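Local coordinates for protein heme oxygenase (mycobilin-producing) (Mycobacterium tuberculosis, PDB 3HX9) that probably degrades heme oxidatively to mycobilin with release of free iron, working as a homodimer that here holds two hemes in each active site, at residues E58-F63 with L89-V94. Numbering follows the deposited sequence.
Sequences ESDEAF and LLEFEV. With HEM (protoporphyrin IX containing Fe), chain E.
Phe63 overlaps Leu89 at the far end of its ring, where CZ lies 4.0 Å from Leu89 CD2. The methyl comes in obliquely. A vinyl group of one of the two hemes (CAC and CBC) completes this apolar cluster. Its CBC meets the edge of the Phe63 ring nearly in plane, 3.5 Å from CZ, and Leu89 CD1 also touches it at 3.8 Å. Phe63 has CG anti to its backbone N (chi1 168°), which carries the ring from the helix toward strand 87-99 and the heme. Trp57 meets the same ring edge-to-face.

Beside this cluster, Asp60 OD1 comes within 4.0 Å of Glu91 OE1, a close approach of like charges without a hydrogen bond, with the carboxylate planes 27° apart. Asp60 OD1 also takes a hydrogen bond from Gln64, one turn on in the helix. Lys5 of strand 3-9 packs on Glu91 and makes a weak, long ion pair with Asp60. Ser59 is the N-cap, its OG accepting from Ala62 N at 2.9 Å.

The contact sets helix 60-68 of the ferredoxin-like fold over strand 87-99, outermost in its own chain, where the sheet continues into the second subunit. Its apolar half lines the heme pocket, while the two neighbouring carboxylates probably raise each other's proton affinity, which nearby Lys5 may partly offset.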
ATOM      1  N   GLU A  58      12.953   3.886  -5.914  1.00 18.76           N
ATOM      2  CA  GLU A  58      13.444   3.263  -7.151  1.00 20.20           C
ATOM      3  C   GLU A  58      14.047   1.880  -6.991  1.00 18.99           C
ATOM      4  O   GLU A  58      13.928   1.054  -7.906  1.00 19.19           O
ATOM      5  CB  GLU A  58      14.522   4.175  -7.756  1.00 20.88           C
ATOM      6  CG  GLU A  58      14.033   5.610  -7.917  1.00 30.48           C
ATOM      7  CD  GLU A  58      14.815   6.386  -8.962  1.00 40.32           C
ATOM      8  OE1 GLU A  58      16.082   6.241  -9.004  1.00 42.14           O
ATOM      9  OE2 GLU A  58      14.126   7.131  -9.725  1.00 42.56           O
ATOM     10  N   SER A  59      14.718   1.593  -5.860  1.00 17.06           N
ATOM     11  CA  SER A  59      15.326   0.312  -5.620  1.00 18.01           C
ATOM     12  C   SER A  59      15.404   0.031  -4.138  1.00 18.33           C
ATOM     13  O   SER A  59      15.330   0.973  -3.328  1.00 18.85           O
ATOM     14  CB  SER A  59      16.767   0.317  -6.154  1.00 19.02           C
ATOM     15  OG  SER A  59      17.600   1.221  -5.417  1.00 21.83           O
ATOM     16  N   ASP A  60      15.595  -1.225  -3.808  1.00 19.19           N
ATOM     17  CA  ASP A  60      15.864  -1.560  -2.417  1.00 17.53           C
ATOM     18  C   ASP A  60      17.176  -0.886  -1.992  1.00 20.41           C
ATOM     19  O   ASP A  60      17.276  -0.419  -0.857  1.00 20.23           O
ATOM     20  CB  ASP A  60      16.005  -3.041  -2.261  1.00 18.56           C
ATOM     21  CG  ASP A  60      16.399  -3.437  -0.851  1.00 22.02           C
ATOM     22  OD1 ASP A  60      15.662  -3.111   0.116  1.00 19.89           O
ATOM     23  OD2 ASP A  60      17.515  -4.052  -0.685  1.00 22.52           O
ATOM     24  N   GLU A  61      18.164  -0.786  -2.894  1.00 20.86           N
ATOM     25  CA  GLU A  61      19.447  -0.186  -2.413  1.00 23.38           C
ATOM     26  C   GLU A  61      19.246   1.270  -1.993  1.00 22.08           C
ATOM     27  O   GLU A  61      19.895   1.745  -1.016  1.00 22.22           O
ATOM     28  CB  GLU A  61      20.568  -0.290  -3.470  1.00 25.50           C
ATOM     29  CG  GLU A  61      21.338  -1.590  -3.382  1.00 34.59           C
ATOM     30  CD  GLU A  61      22.032  -1.977  -4.713  1.00 45.50           C
ATOM     31  OE1 GLU A  61      22.809  -1.129  -5.236  1.00 49.99           O
ATOM     32  OE2 GLU A  61      21.802  -3.127  -5.223  1.00 48.08           O
ATOM     33  N   ALA A  62      18.353   1.970  -2.705  1.00 20.02           N
ATOM     34  CA  ALA A  62      18.097   3.337  -2.400  1.00 20.04           C
ATOM     35  C   ALA A  62      17.458   3.431  -1.029  1.00 19.29           C
ATOM     36  O   ALA A  62      17.864   4.252  -0.187  1.00 19.78           O
ATOM     37  CB  ALA A  62      17.164   4.012  -3.481  1.00 19.76           C
ATOM     38  N   PHE A  63      16.479   2.569  -0.802  1.00 16.43           N
ATOM     39  CA  PHE A  63      15.848   2.541   0.519  1.00 16.32           C
ATOM     40  C   PHE A  63      16.872   2.222   1.624  1.00 16.43           C
ATOM     41  O   PHE A  63      16.939   2.924   2.638  1.00 18.18           O
ATOM     42  CB  PHE A  63      14.722   1.542   0.564  1.00 14.22           C
ATOM     43  CG  PHE A  63      14.230   1.271   1.971  1.00 15.40           C
ATOM     44  CD1 PHE A  63      13.465   2.230   2.659  1.00 18.46           C
ATOM     45  CD2 PHE A  63      14.595   0.119   2.577  1.00 15.16           C
ATOM     46  CE1 PHE A  63      13.034   1.994   3.969  1.00 17.25           C
ATOM     47  CE2 PHE A  63      14.201  -0.186   3.897  1.00 17.42           C
ATOM     48  CZ  PHE A  63      13.408   0.794   4.585  1.00 17.22           C
ATOM     49  N   LEU A  89       8.089  -3.464   9.419  1.00 15.30           N
ATOM     50  CA  LEU A  89       8.431  -3.038   8.017  1.00 14.27           C
ATOM     51  C   LEU A  89       8.001  -4.133   7.110  1.00 15.91           C
ATOM     52  O   LEU A  89       8.489  -5.316   7.246  1.00 17.56           O
ATOM     53  CB  LEU A  89       9.971  -2.932   7.909  1.00 15.63           C
ATOM     54  CG  LEU A  89      10.555  -2.468   6.569  1.00 15.77           C
ATOM     55  CD1 LEU A  89       9.933  -1.181   6.095  1.00 17.64           C
ATOM     56  CD2 LEU A  89      12.035  -2.303   6.781  1.00 17.97           C
ATOM     57  N   LEU A  90       7.137  -3.816   6.132  1.00 15.04           N
ATOM     58  CA  LEU A  90       6.651  -4.751   5.178  1.00 14.79           C
ATOM     59  C   LEU A  90       7.281  -4.335   3.855  1.00 15.47           C
ATOM     60  O   LEU A  90       7.158  -3.167   3.470  1.00 16.50           O
ATOM     61  CB  LEU A  90       5.092  -4.721   5.047  1.00 15.83           C
ATOM     62  CG  LEU A  90       4.373  -4.576   6.387  1.00 15.96           C
ATOM     63  CD1 LEU A  90       2.879  -4.402   6.179  1.00 18.42           C
ATOM     64  CD2 LEU A  90       4.674  -5.771   7.343  1.00 17.48           C
ATOM     65  N   GLU A  91       7.959  -5.287   3.187  1.00 14.63           N
ATOM     66  CA  GLU A  91       8.729  -4.922   1.990  1.00 14.47           C
ATOM     67  C   GLU A  91       8.322  -5.668   0.753  1.00 15.02           C
ATOM     68  O   GLU A  91       8.133  -6.879   0.753  1.00 15.56           O
ATOM     69  CB  GLU A  91      10.236  -5.182   2.208  1.00 15.10           C
ATOM     70  CG  GLU A  91      10.735  -4.638   3.570  1.00 18.62           C
ATOM     71  CD  GLU A  91      12.244  -4.803   3.732  1.00 23.49           C
ATOM     72  OE1 GLU A  91      13.032  -4.571   2.774  1.00 22.92           O
ATOM     73  OE2 GLU A  91      12.648  -5.112   4.870  1.00 26.11           O
ATOM     74  N   PHE A  92       8.190  -4.919  -0.347  1.00 13.47           N
ATOM     75  CA  PHE A  92       7.601  -5.514  -1.520  1.00 13.11           C
ATOM     76  C   PHE A  92       8.337  -5.014  -2.759  1.00 14.93           C
ATOM     77  O   PHE A  92       8.967  -3.981  -2.724  1.00 14.46           O
ATOM     78  CB  PHE A  92       6.140  -5.059  -1.770  1.00 13.74           C
ATOM     79  CG  PHE A  92       5.204  -5.410  -0.667  1.00 13.75           C
ATOM     80  CD1 PHE A  92       4.450  -6.585  -0.751  1.00 14.58           C
ATOM     81  CD2 PHE A  92       5.077  -4.572   0.437  1.00 14.21           C
ATOM     82  CE1 PHE A  92       3.523  -6.931   0.323  1.00 17.28           C
ATOM     83  CE2 PHE A  92       4.140  -4.911   1.510  1.00 15.41           C
ATOM     84  CZ  PHE A  92       3.413  -6.092   1.425  1.00 15.95           C
ATOM     85  N   GLU A  93       8.151  -5.741  -3.841  1.00 14.88           N
ATOM     86  CA  GLU A  93       8.593  -5.287  -5.186  1.00 16.01           C
ATOM     87  C   GLU A  93       7.355  -4.995  -6.030  1.00 15.66           C
ATOM     88  O   GLU A  93       6.352  -5.692  -5.981  1.00 14.69           O
ATOM     89  CB  GLU A  93       9.463  -6.352  -5.872  1.00 18.73           C
ATOM     90  CG  GLU A  93      10.921  -6.465  -5.341  1.00 21.57           C
ATOM     91  CD  GLU A  93      11.616  -7.839  -5.662  1.00 29.95           C
ATOM     92  OE1 GLU A  93      10.979  -8.727  -6.275  1.00 27.94           O
ATOM     93  OE2 GLU A  93      12.801  -8.026  -5.251  1.00 29.05           O
ATOM     94  N   VAL A  94       7.384  -3.940  -6.826  1.00 14.09           N
ATOM     95  CA  VAL A  94       6.215  -3.619  -7.635  1.00 14.49           C
ATOM     96  C   VAL A  94       6.227  -4.484  -8.921  1.00 17.18           C
ATOM     97  O   VAL A  94       7.205  -4.479  -9.702  1.00 17.44           O
ATOM     98  CB  VAL A  94       6.203  -2.123  -8.013  1.00 14.42           C
ATOM     99  CG1 VAL A  94       4.999  -1.816  -8.883  1.00 14.98           C
ATOM    100  CG2 VAL A  94       6.186  -1.256  -6.793  1.00 16.47           C
TER
HETATM  101  CHA HEM E 200       8.393   6.591  13.904  1.00 18.38           C
HETATM  102  CHB HEM E 200       7.988   9.768  10.242  1.00 20.56           C
HETATM  103  CHC HEM E 200       9.187   6.233   7.114  1.00 16.90           C
HETATM  104  CHD HEM E 200      10.419   3.409  10.862  1.00 21.79           C
HETATM  105  C1A HEM E 200       8.122   7.715  13.153  1.00 19.79           C
HETATM  106  C2A HEM E 200       7.537   8.919  13.697  1.00 21.83           C
HETATM  107  C3A HEM E 200       7.444   9.797  12.700  1.00 22.38           C
HETATM  108  C4A HEM E 200       7.910   9.182  11.506  1.00 18.81           C
HETATM  109  CMA HEM E 200       6.855  11.212  12.728  1.00 23.61           C
HETATM  110  CAA HEM E 200       7.130   9.103  15.187  1.00 25.26           C
HETATM  111  CBA HEM E 200       5.711   8.545  15.385  1.00 26.04           C
HETATM  112  CGA HEM E 200       5.131   8.700  16.783  1.00 28.00           C
HETATM  113  O1A HEM E 200       4.854   7.682  17.387  1.00 34.86           O
HETATM  114  O2A HEM E 200       4.948   9.815  17.281  1.00 30.12           O
HETATM  115  C1B HEM E 200       8.264   9.058   9.103  1.00 16.71           C
HETATM  116  C2B HEM E 200       8.149   9.609   7.763  1.00 17.35           C
HETATM  117  C3B HEM E 200       8.473   8.622   6.887  1.00 19.59           C
HETATM  118  C4B HEM E 200       8.782   7.419   7.649  1.00 19.47           C
HETATM  119  CMB HEM E 200       7.761  11.049   7.392  1.00 21.06           C
HETATM  120  CAB HEM E 200       8.421   8.786   5.370  1.00 18.92           C
HETATM  121  CBB HEM E 200       9.182   8.094   4.529  1.00 30.55           C
HETATM  122  C1C HEM E 200       9.639   5.176   7.862  1.00 18.66           C
HETATM  123  C2C HEM E 200      10.060   3.904   7.329  1.00 16.28           C
HETATM  124  C3C HEM E 200      10.347   3.164   8.412  1.00 20.75           C
HETATM  125  C4C HEM E 200      10.161   3.913   9.602  1.00 17.65           C
HETATM  126  CMC HEM E 200      10.016   3.428   5.862  1.00 18.84           C
HETATM  127  CAC HEM E 200      10.833   1.724   8.402  1.00 25.15           C
HETATM  128  CBC HEM E 200      11.982   1.497   7.757  1.00 37.48           C
HETATM  129  C1D HEM E 200       9.979   3.985  12.022  1.00 19.01           C
HETATM  130  C2D HEM E 200      10.051   3.335  13.296  1.00 17.53           C
HETATM  131  C3D HEM E 200       9.412   4.324  14.255  1.00 19.83           C
HETATM  132  C4D HEM E 200       9.001   5.460  13.444  1.00 19.87           C
HETATM  133  CMD HEM E 200      10.677   1.933  13.550  1.00 16.91           C
HETATM  134  CAD HEM E 200       9.215   4.123  15.763  1.00 18.68           C
HETATM  135  CBD HEM E 200       7.839   3.441  15.880  1.00 20.32           C
HETATM  136  CGD HEM E 200       7.641   2.985  17.334  1.00 23.79           C
HETATM  137  O1D HEM E 200       8.318   3.508  18.224  1.00 28.22           O
HETATM  138  O2D HEM E 200       6.900   2.028  17.649  1.00 26.06           O
HETATM  139  NA  HEM E 200       8.337   7.894  11.778  1.00 20.13           N
HETATM  140  NB  HEM E 200       8.658   7.756   8.998  1.00 19.24           N
HETATM  141  NC  HEM E 200       9.735   5.177   9.255  1.00 19.27           N
HETATM  142  ND  HEM E 200       9.313   5.190  12.142  1.00 17.78           N
HETATM  143 FE   HEM E 200       8.706   6.376  10.561  1.00 18.17          FE